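Local coordinates for protein 70 kDa peptidylprolyl isomerase, putative (Plasmodium falciparum, PDB 2FBN) that probably acts as an FK506-binding peptidyl-prolyl isomerase whose C-terminal tetratricopeptide repeat domain, the part described here, recognises the C-terminal pentapeptide of Hsp90, at residues 39-42 and 43-46; 76-79 and 80-84; 118-122 and 123-127; 160-163 and 164-168. All blocks are in the same frame, centred on the assembly; numbering follows the deposited sequence.

Interaction 1: residues 39-42 and 43-46; sequences FDIK and EEGN
Phe-39 and Glu-43 meet one helical turn apart, side chain over ring, in a local contact on helix 31-50, near the surface of the all-helical tetratricopeptide repeat domain. Four backbone bonds of the i to i+4 kind carry the helix through both segments, from Glu-43 N to Phe-39 O at the start, through Gly-45 N to Ile-41 O, to Asn-46 N to Lys-42 O, 2.9 Å, at the end. The CG of Glu-43 lies over the face of the Phe-39 ring, 4.2 Å from its centroid, a CH-pi contact. Beyond CG the chain bends at chi2 (-75°), which turns the carboxylate back over the ring, the two planes 29° apart. Glutamate suits this place because its methylenes can cover an aromatic face while its charged end reaches on to a lysine. Lys-42 runs alongside Glu-43, and its chain bends at chi3 and chi4, which brings NZ to Glu-43 OE1. The side of the helix that bears Phe-39, Lys-42 and Asn-46 touches helix 77-100, while Glu-44 forms a salt bridge with Lys-60 of helix 54-66. Asn-46 gives its OD1 to Tyr-61, while its ND2 makes a weak bond to Glu-43 OE1. That same oxygen takes the salt bridge from Lys-42 NZ at 3.1 Å, the nitrogen standing 49° out of the carboxylate plane.

Interaction 2: residues 76-79 and 80-84; sequences DQIL and LDKKK
Lys-82 and Ile-78 lie side by side one turn apart in the first turns of helix 77-100, a long helix of the tetratricopeptide repeat domain that opens with an N-cap aspartate. Along the lysine, CB is 3.7 Å from Leu-79 O and CG 3.4 Å from Ile-78 O, since CG stands anti to its own carbonyl carbon (chi1 -68°) and so leans back toward the preceding turn. CD passes the same Ile-78 oxygen more loosely, and CE comes to 4.1 Å from Ile-78 CG2. At chi4 the chain bends and carries NZ away from the segment 76-79. A lysine fits here because its aliphatic stem can lie against isoleucine while its ammonium end turns off. Leu-80 spends its CB, CG and CD1 around Asp-76 O, the acceptor of its own backbone N. Leu-79, by contrast, is buried; a leucine suits a place beside Val-35 of helix 31-50 and Trp-74, with Asp-31 and Glu-32 also touching it. Lys-83 sends its extended chain past Phe-68 and Trp-74 to a hydrogen bond with Thr-71. At the helix start, aspartate suits the cap because its carboxylate can accept from amides of the first turn that have no carbonyl ahead of them. Asp-76 OD1 takes two such bonds, both weak: from Ile-78 N at 2.9 Å and from Leu-79 N at 3.4 Å.

Interaction 3: residues 118-122 and 123-127; sequences DKNNV and KALYK
Asn-121 and Ala-124 meet at the N-cap of helix 122-135, where a type II beta turn from Asp-118 to Asn-121 leads the chain from one tetratricopeptide repeat helix to the next. Asn-121 OD1 accepts from Ala-124 N at 2.9 Å, so a first-turn amide with no carbonyl before it finds a partner. The side chain gets there with CG anti to the backbone N (chi1 -179°). Its other end is also used: ND2 donates to Asp-118 OD2 at 2.9 Å, in the plane of the amide, which fixes the flip of the group. Asparagine suits the place by offering an acceptor and a donor at once. The turn itself closes through Asn-121 N to Asp-118 O, and Asn-120 takes up a positive phi of 65°, which asparagine tolerates well. Its OD1 is satisfied by Lys-147. Regular helix bonds then begin with Leu-125 N to Asn-121 O. Small Ala-124 is buried against Val-114, Leu-115 and Leu-92, while Leu-125 packs on Lys-147 and Leu-151 of helix 138-151. Back across the turn, Leu-125 CD1 rests 3.8 Å from Asn-120 CA.

Interaction 4: residues 160-163 and 164-168; sequences NSYE and LCVNK
Tyr-162 and Val-166 form the main side-chain contact of this stretch of helix 156-173, the last helix of the tetratricopeptide repeat domain in this model. The aromatic part comes first: Val-166 CG2 sits over one face of the tyrosine ring, 3.8 Å from its centroid and 25° off the normal, as a CH-pi contact. It is offset toward the hydroxyl end, with CZ and CE2 of Tyr-162 nearest, CZ at 3.5 Å. The ring is brought there by a first torsion that puts CG anti to the backbone N (chi1 -180°). A beta-branched valine suits this spot because one methyl can lean on the ring while the other points elsewhere. Backbone hydrogen bonds make up the second group. Each of Asn-160, Ser-161, Tyr-162 and Glu-163 gives its carbonyl to the amide four residues on, and the Val-166 N to Tyr-162 O bond, 2.9 Å, joins the same two residues whose side chains touch. Third come polar side chains, where Ser-161 OG, small enough to sit close to its helix, bonds to Tyr-126 OH and weakly to Asp-157 O. Buried Cys-165, compact and weakly polar, fits between two neighbours, touching Met-133 of helix 122-135 and Ala-141 and Leu-145 of helix 138-151. Leu-164 also lies on Met-133 and Tyr-134, while Tyr-162 touches Lys-142 and Tyr-146, so helix 156-173 packs against both helices of the preceding pair.

In the fold
From the N terminus, the four interactions follow one another in series, none nested in or crossing another, and each lies within one continuous stretch of chain. Interaction 1 belongs to helix 31-50 and interaction 2 to the start of helix 77-100; their centres are about 17 Å apart without touching, yet the two helices pack together. Interaction 3 lies where a type II beta turn after helix 104-117 leads into helix 122-135. Interaction 4 is on helix 156-173, and its centre is about 38 Å from that of interaction 2. Only interactions 3 and 4 touch, through a probable hydrogen bond of Tyr-126 with Ser-161, tying helix 122-135 to helix 156-173, with helix 138-151 between them in sequence.

Interaction 1: residues 39-42 and 43-46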
loop_
_atom_site.group_PDB
_atom_site.type_symbol
_atom_site.label_atom_id
_atom_site.label_comp_id
_atom_site.label_asym_id
_atom_site.label_seq_id
_atom_site.Cartn_x
_atom_site.Cartn_y
_atom_site.Cartn_z
ATOM N N PHE A 39 17.938 -2.855 -5.900
ATOM C CA PHE A 39 18.246 -2.656 -7.322
ATOM C C PHE A 39 18.241 -4.011 -8.057
ATOM O O PHE A 39 17.613 -4.157 -9.104
ATOM C CB PHE A 39 19.588 -1.945 -7.496
ATOM C CG PHE A 39 19.979 -1.749 -8.936
ATOM C CD1 PHE A 39 19.512 -0.656 -9.651
ATOM C CD2 PHE A 39 20.806 -2.665 -9.572
ATOM C CE1 PHE A 39 19.871 -0.469 -10.993
ATOM C CE2 PHE A 39 21.164 -2.496 -10.920
ATOM C CZ PHE A 39 20.691 -1.407 -11.623
ATOM N N ASP A 40 18.914 -5.003 -7.478
ATOM C CA ASP A 40 19.051 -6.318 -8.099
ATOM C C ASP A 40 17.701 -7.006 -8.268
ATOM O O ASP A 40 17.406 -7.600 -9.323
ATOM C CB ASP A 40 19.970 -7.204 -7.265
ATOM C CG ASP A 40 21.435 -6.803 -7.367
ATOM O OD1 ASP A 40 21.808 -6.041 -8.296
ATOM O OD2 ASP A 40 22.202 -7.261 -6.492
ATOM N N ILE A 41 16.873 -6.921 -7.227
ATOM C CA ILE A 41 15.549 -7.533 -7.258
ATOM C C ILE A 41 14.643 -6.812 -8.280
ATOM O O ILE A 41 13.877 -7.467 -9.004
ATOM C CB ILE A 41 14.936 -7.608 -5.835
ATOM C CG1 ILE A 41 15.784 -8.578 -4.984
ATOM C CG2 ILE A 41 13.474 -8.074 -5.885
ATOM C CD1 ILE A 41 15.622 -8.417 -3.493
ATOM N N LYS A 42 14.763 -5.486 -8.357
ATOM C CA LYS A 42 14.059 -4.708 -9.377
ATOM C C LYS A 42 14.423 -5.237 -10.777
ATOM O O LYS A 42 13.546 -5.441 -11.608
ATOM C CB LYS A 42 14.375 -3.209 -9.262
ATOM C CG LYS A 42 13.647 -2.348 -10.305
ATOM C CD LYS A 42 14.416 -1.075 -10.653
ATOM C CE LYS A 42 15.848 -1.348 -11.087
ATOM N NZ LYS A 42 16.281 -0.453 -12.195
ATOM N N GLU A 43 15.710 -5.479 -11.017
ATOM C CA GLU A 43 16.132 -6.008 -12.319
ATOM C C GLU A 43 15.506 -7.385 -12.603
ATOM O O GLU A 43 15.098 -7.664 -13.728
ATOM C CB GLU A 43 17.661 -6.041 -12.449
ATOM C CG GLU A 43 18.331 -4.674 -12.318
ATOM C CD GLU A 43 18.169 -3.789 -13.533
ATOM O OE1 GLU A 43 17.118 -3.115 -13.639
ATOM O OE2 GLU A 43 19.106 -3.743 -14.377
ATOM N N GLU A 44 15.399 -8.230 -11.584
ATOM C CA GLU A 44 14.698 -9.510 -11.724
ATOM C C GLU A 44 13.236 -9.319 -12.132
ATOM O O GLU A 44 12.698 -10.082 -12.949
ATOM C CB GLU A 44 14.730 -10.295 -10.421
ATOM C CG GLU A 44 16.109 -10.790 -10.003
ATOM C CD GLU A 44 16.047 -11.561 -8.706
ATOM O OE1 GLU A 44 15.297 -12.562 -8.634
ATOM O OE2 GLU A 44 16.750 -11.170 -7.757
ATOM N N GLY A 45 12.600 -8.312 -11.529
ATOM C CA GLY A 45 11.236 -7.923 -11.899
ATOM C C GLY A 45 11.150 -7.541 -13.370
ATOM O O GLY A 45 10.246 -8.009 -14.088
ATOM N N ASN A 46 12.074 -6.682 -13.809
ATOM C CA ASN A 46 12.158 -6.252 -15.215
ATOM C C ASN A 46 12.285 -7.448 -16.172
ATOM O O ASN A 46 11.676 -7.465 -17.252
ATOM C CB ASN A 46 13.326 -5.278 -15.421
ATOM C CG ASN A 46 13.091 -3.930 -14.760
ATOM O OD1 ASN A 46 11.968 -3.598 -14.359
ATOM N ND2 ASN A 46 14.147 -3.144 -14.647
#

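Interaction 2: residues 76-79 and 80-84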
loop_
_atom_site.group_PDB
_atom_site.type_symbol
_atom_site.label_atom_id
_atom_site.label_comp_id
_atom_site.label_asym_id
_atom_site.label_seq_id
_atom_site.Cartn_x
_atom_site.Cartn_y
_atom_site.Cartn_z
ATOM N N ASP A 76 21.960 9.802 4.200
ATOM C CA ASP A 76 23.088 9.665 3.272
ATOM C C ASP A 76 22.591 10.006 1.871
ATOM O O ASP A 76 21.855 9.223 1.259
ATOM C CB ASP A 76 23.685 8.242 3.325
ATOM C CG ASP A 76 24.850 8.038 2.341
ATOM O OD1 ASP A 76 24.879 8.682 1.278
ATOM O OD2 ASP A 76 25.745 7.209 2.629
ATOM N N GLN A 77 23.004 11.164 1.351
ATOM C CA GLN A 77 22.463 11.639 0.071
ATOM C C GLN A 77 22.652 10.641 -1.071
ATOM O O GLN A 77 21.778 10.525 -1.934
ATOM C CB GLN A 77 23.003 13.030 -0.318
ATOM C CG GLN A 77 22.143 13.707 -1.381
ATOM C CD GLN A 77 22.627 15.091 -1.776
ATOM O OE1 GLN A 77 23.662 15.240 -2.432
ATOM N NE2 GLN A 77 21.856 16.111 -1.417
ATOM N N ILE A 78 23.779 9.929 -1.081
ATOM C CA ILE A 78 24.063 8.950 -2.135
ATOM C C ILE A 78 23.022 7.826 -2.129
ATOM O O ILE A 78 22.434 7.516 -3.165
ATOM C CB ILE A 78 25.498 8.372 -2.016
ATOM C CG1 ILE A 78 26.526 9.489 -2.231
ATOM C CG2 ILE A 78 25.726 7.196 -2.998
ATOM C CD1 ILE A 78 27.936 9.113 -1.802
ATOM N N LEU A 79 22.792 7.244 -0.958
ATOM C CA LEU A 79 21.792 6.184 -0.814
ATOM C C LEU A 79 20.370 6.685 -1.051
ATOM O O LEU A 79 19.564 5.972 -1.642
ATOM C CB LEU A 79 21.906 5.498 0.553
ATOM C CG LEU A 79 23.230 4.756 0.813
ATOM C CD1 LEU A 79 23.112 3.914 2.069
ATOM C CD2 LEU A 79 23.674 3.895 -0.371
ATOM N N LEU A 80 20.063 7.896 -0.577
ATOM C CA LEU A 80 18.735 8.498 -0.801
ATOM C C LEU A 80 18.436 8.622 -2.284
ATOM O O LEU A 80 17.335 8.270 -2.746
ATOM C CB LEU A 80 18.637 9.878 -0.132
ATOM C CG LEU A 80 18.499 9.912 1.388
ATOM C CD1 LEU A 80 18.710 11.331 1.914
ATOM C CD2 LEU A 80 17.142 9.370 1.844
ATOM N N ASP A 81 19.416 9.121 -3.036
ATOM C CA ASP A 81 19.224 9.310 -4.468
ATOM C C ASP A 81 19.001 7.971 -5.186
ATOM O O ASP A 81 18.139 7.868 -6.059
ATOM C CB ASP A 81 20.380 10.118 -5.077
ATOM C CG ASP A 81 20.373 11.589 -4.640
ATOM O OD1 ASP A 81 19.340 12.097 -4.123
ATOM O OD2 ASP A 81 21.415 12.256 -4.826
ATOM N N LYS A 82 19.750 6.941 -4.791
ATOM C CA LYS A 82 19.582 5.608 -5.358
ATOM C C LYS A 82 18.215 5.045 -4.968
ATOM O O LYS A 82 17.518 4.482 -5.800
ATOM C CB LYS A 82 20.722 4.674 -4.924
ATOM C CG LYS A 82 22.069 5.060 -5.506
ATOM C CD LYS A 82 23.116 3.987 -5.254
ATOM C CE LYS A 82 24.483 4.409 -5.803
ATOM N NZ LYS A 82 24.449 4.547 -7.287
ATOM N N LYS A 83 17.835 5.227 -3.706
ATOM C CA LYS A 83 16.535 4.763 -3.208
ATOM C C LYS A 83 15.407 5.386 -4.021
ATOM O O LYS A 83 14.490 4.686 -4.446
ATOM C CB LYS A 83 16.387 5.102 -1.715
ATOM C CG LYS A 83 14.999 4.834 -1.157
ATOM C CD LYS A 83 14.891 5.181 0.310
ATOM C CE LYS A 83 13.444 5.486 0.653
ATOM N NZ LYS A 83 13.304 6.046 2.028
ATOM N N LYS A 84 15.498 6.702 -4.246
ATOM C CA LYS A 84 14.479 7.451 -4.981
ATOM C C LYS A 84 14.282 6.878 -6.385
ATOM O O LYS A 84 13.161 6.576 -6.788
ATOM C CB LYS A 84 14.840 8.949 -5.043
ATOM C CG LYS A 84 13.755 9.772 -5.714
ATOM C CD LYS A 84 14.135 11.243 -5.887
ATOM C CE LYS A 84 13.420 11.830 -7.099
ATOM N NZ LYS A 84 13.951 13.185 -7.440
#

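Interaction 3: residues 118-122 and 123-127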
loop_
_atom_site.group_PDB
_atom_site.type_symbol
_atom_site.label_atom_id
_atom_site.label_comp_id
_atom_site.label_asym_id
_atom_site.label_seq_id
_atom_site.Cartn_x
_atom_site.Cartn_y
_atom_site.Cartn_z
ATOM N N ASP A 118 7.947 12.262 -7.279
ATOM C CA ASP A 118 8.388 12.929 -8.494
ATOM C C ASP A 118 7.148 13.545 -9.137
ATOM O O ASP A 118 6.491 12.927 -9.996
ATOM C CB ASP A 118 9.084 11.923 -9.428
ATOM C CG ASP A 118 9.606 12.558 -10.720
ATOM O OD1 ASP A 118 9.805 13.797 -10.764
ATOM O OD2 ASP A 118 9.814 11.802 -11.696
ATOM N N LYS A 119 6.822 14.756 -8.683
ATOM C CA LYS A 119 5.608 15.453 -9.110
ATOM C C LYS A 119 5.582 15.644 -10.619
ATOM O O LYS A 119 6.579 16.025 -11.217
ATOM C CB LYS A 119 5.457 16.808 -8.404
ATOM C CG LYS A 119 4.220 17.584 -8.859
ATOM C CD LYS A 119 3.597 18.408 -7.752
ATOM C CE LYS A 119 2.088 18.547 -7.971
ATOM N NZ LYS A 119 1.372 18.932 -6.712
ATOM N N ASN A 120 4.436 15.355 -11.225
ATOM C CA ASN A 120 4.266 15.513 -12.667
ATOM C C ASN A 120 5.135 14.576 -13.517
ATOM O O ASN A 120 5.358 14.845 -14.701
ATOM C CB ASN A 120 4.461 16.983 -13.091
ATOM C CG ASN A 120 3.457 17.923 -12.441
ATOM O OD1 ASN A 120 2.452 17.489 -11.863
ATOM N ND2 ASN A 120 3.732 19.224 -12.524
ATOM N N ASN A 121 5.631 13.484 -12.919
ATOM C CA ASN A 121 6.218 12.390 -13.692
ATOM C C ASN A 121 5.184 12.024 -14.753
ATOM O O ASN A 121 4.080 11.596 -14.412
ATOM C CB ASN A 121 6.525 11.187 -12.776
ATOM C CG ASN A 121 7.168 10.027 -13.518
ATOM O OD1 ASN A 121 6.526 9.366 -14.342
ATOM N ND2 ASN A 121 8.440 9.767 -13.229
ATOM N N VAL A 122 5.513 12.219 -16.032
ATOM C CA VAL A 122 4.511 12.047 -17.096
ATOM C C VAL A 122 4.007 10.615 -17.235
ATOM O O VAL A 122 2.819 10.363 -17.504
ATOM C CB VAL A 122 5.032 12.552 -18.477
ATOM C CG1 VAL A 122 4.014 12.244 -19.604
ATOM C CG2 VAL A 122 5.302 14.039 -18.400
ATOM N N LYS A 123 4.919 9.666 -17.091
ATOM C CA LYS A 123 4.549 8.268 -17.220
ATOM C C LYS A 123 3.576 7.917 -16.099
ATOM O O LYS A 123 2.592 7.214 -16.323
ATOM C CB LYS A 123 5.797 7.380 -17.176
ATOM C CG LYS A 123 6.656 7.467 -18.456
ATOM C CD LYS A 123 7.928 6.599 -18.351
ATOM C CE LYS A 123 9.170 7.399 -17.945
ATOM N NZ LYS A 123 10.411 6.546 -17.850
ATOM N N ALA A 124 3.850 8.419 -14.897
ATOM C CA ALA A 124 2.961 8.136 -13.748
ATOM C C ALA A 124 1.593 8.810 -13.916
ATOM O O ALA A 124 0.553 8.232 -13.585
ATOM C CB ALA A 124 3.597 8.563 -12.449
ATOM N N LEU A 125 1.589 10.058 -14.394
ATOM C CA LEU A 125 0.317 10.751 -14.623
ATOM C C LEU A 125 -0.517 9.946 -15.624
ATOM O O LEU A 125 -1.730 9.749 -15.441
ATOM C CB LEU A 125 0.570 12.165 -15.163
ATOM C CG LEU A 125 0.799 13.287 -14.147
ATOM C CD1 LEU A 125 1.328 14.515 -14.862
ATOM C CD2 LEU A 125 -0.493 13.614 -13.360
ATOM N N TYR A 126 0.153 9.452 -16.667
ATOM C CA TYR A 126 -0.525 8.655 -17.694
ATOM C C TYR A 126 -1.099 7.360 -17.099
ATOM O O TYR A 126 -2.285 7.033 -17.270
ATOM C CB TYR A 126 0.435 8.341 -18.850
ATOM C CG TYR A 126 -0.149 7.337 -19.810
ATOM C CD1 TYR A 126 -1.247 7.667 -20.611
ATOM C CD2 TYR A 126 0.368 6.056 -19.908
ATOM C CE1 TYR A 126 -1.804 6.735 -21.487
ATOM C CE2 TYR A 126 -0.194 5.126 -20.773
ATOM C CZ TYR A 126 -1.277 5.483 -21.558
ATOM O OH TYR A 126 -1.816 4.543 -22.416
ATOM N N LYS A 127 -0.264 6.625 -16.370
ATOM C CA LYS A 127 -0.711 5.352 -15.798
ATOM C C LYS A 127 -1.815 5.564 -14.751
ATOM O O LYS A 127 -2.770 4.790 -14.676
ATOM C CB LYS A 127 0.479 4.600 -15.205
ATOM C CG LYS A 127 1.502 4.223 -16.280
ATOM C CD LYS A 127 2.815 3.726 -15.665
ATOM C CE LYS A 127 3.913 3.560 -16.737
ATOM N NZ LYS A 127 3.471 2.718 -17.892
#

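Interaction 4: residues 160-163 and 164-168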
loop_
_atom_site.group_PDB
_atom_site.type_symbol
_atom_site.label_atom_id
_atom_site.label_comp_id
_atom_site.label_asym_id
_atom_site.label_seq_id
_atom_site.Cartn_x
_atom_site.Cartn_y
_atom_site.Cartn_z
ATOM N N ASN A 160 -4.668 8.960 -27.182
ATOM C CA ASN A 160 -5.745 7.972 -27.339
ATOM C C ASN A 160 -6.491 7.707 -26.032
ATOM O O ASN A 160 -7.718 7.550 -26.036
ATOM C CB ASN A 160 -5.216 6.672 -27.941
ATOM C CG ASN A 160 -4.710 6.875 -29.360
ATOM O OD1 ASN A 160 -5.155 7.795 -30.056
ATOM N ND2 ASN A 160 -3.737 6.069 -29.768
ATOM N N SER A 161 -5.747 7.645 -24.927
ATOM C CA SER A 161 -6.369 7.417 -23.621
ATOM C C SER A 161 -7.236 8.611 -23.209
ATOM O O SER A 161 -8.347 8.430 -22.709
ATOM C CB SER A 161 -5.310 7.110 -22.570
ATOM O OG SER A 161 -4.700 5.852 -22.847
ATOM N N TYR A 162 -6.745 9.819 -23.464
ATOM C CA TYR A 162 -7.543 11.027 -23.237
ATOM C C TYR A 162 -8.863 11.025 -24.029
ATOM O O TYR A 162 -9.926 11.304 -23.478
ATOM C CB TYR A 162 -6.737 12.300 -23.539
ATOM C CG TYR A 162 -7.562 13.544 -23.299
ATOM C CD1 TYR A 162 -7.728 14.057 -22.004
ATOM C CD2 TYR A 162 -8.232 14.179 -24.353
ATOM C CE1 TYR A 162 -8.516 15.184 -21.777
ATOM C CE2 TYR A 162 -9.017 15.310 -24.134
ATOM C CZ TYR A 162 -9.147 15.809 -22.847
ATOM O OH TYR A 162 -9.936 16.921 -22.638
ATOM N N GLU A 163 -8.803 10.682 -25.318
ATOM C CA GLU A 163 -10.005 10.569 -26.128
ATOM C C GLU A 163 -10.967 9.525 -25.571
ATOM O O GLU A 163 -12.175 9.742 -25.551
ATOM C CB GLU A 163 -9.652 10.256 -27.589
ATOM C CG GLU A 163 -8.879 11.377 -28.281
ATOM C CD GLU A 163 -9.687 12.665 -28.399
ATOM O OE1 GLU A 163 -10.937 12.604 -28.451
ATOM O OE2 GLU A 163 -9.058 13.743 -28.441
ATOM N N LEU A 164 -10.432 8.399 -25.096
ATOM C CA LEU A 164 -11.313 7.364 -24.558
ATOM C C LEU A 164 -11.960 7.920 -23.276
ATOM O O LEU A 164 -13.160 7.776 -23.063
ATOM C CB LEU A 164 -10.523 6.085 -24.263
ATOM C CG LEU A 164 -11.302 4.918 -23.636
ATOM C CD1 LEU A 164 -12.526 4.538 -24.460
ATOM C CD2 LEU A 164 -10.384 3.716 -23.445
ATOM N N CYS A 165 -11.150 8.579 -22.454
ATOM C CA CYS A 165 -11.662 9.162 -21.211
ATOM C C CYS A 165 -12.833 10.101 -21.477
ATOM O O CYS A 165 -13.883 9.990 -20.850
ATOM C CB CYS A 165 -10.564 9.891 -20.451
ATOM S SG CYS A 165 -11.105 10.228 -18.743
ATOM N N VAL A 166 -12.653 11.015 -22.427
ATOM C CA VAL A 166 -13.695 11.999 -22.771
ATOM C C VAL A 166 -14.952 11.307 -23.326
ATOM O O VAL A 166 -16.084 11.681 -22.994
ATOM C CB VAL A 166 -13.121 13.067 -23.748
ATOM C CG1 VAL A 166 -14.224 13.959 -24.320
ATOM C CG2 VAL A 166 -12.075 13.905 -23.030
ATOM N N ASN A 167 -14.738 10.274 -24.140
ATOM C CA ASN A 167 -15.832 9.446 -24.658
ATOM C C ASN A 167 -16.635 8.810 -23.517
ATOM O O ASN A 167 -17.857 8.886 -23.487
ATOM C CB ASN A 167 -15.272 8.376 -25.606
ATOM C CG ASN A 167 -16.341 7.481 -26.198
ATOM O OD1 ASN A 167 -16.796 6.543 -25.553
ATOM N ND2 ASN A 167 -16.723 7.749 -27.452
ATOM N N LYS A 168 -15.926 8.172 -22.588
ATOM C CA LYS A 168 -16.535 7.567 -21.414
ATOM C C LYS A 168 -17.307 8.580 -20.571
ATOM O O LYS A 168 -18.422 8.293 -20.123
ATOM C CB LYS A 168 -15.441 6.923 -20.560
ATOM C CG LYS A 168 -14.898 5.637 -21.156
ATOM C CD LYS A 168 -13.855 5.013 -20.232
ATOM C CE LYS A 168 -13.544 3.590 -20.630
ATOM N NZ LYS A 168 -14.535 2.635 -20.050
#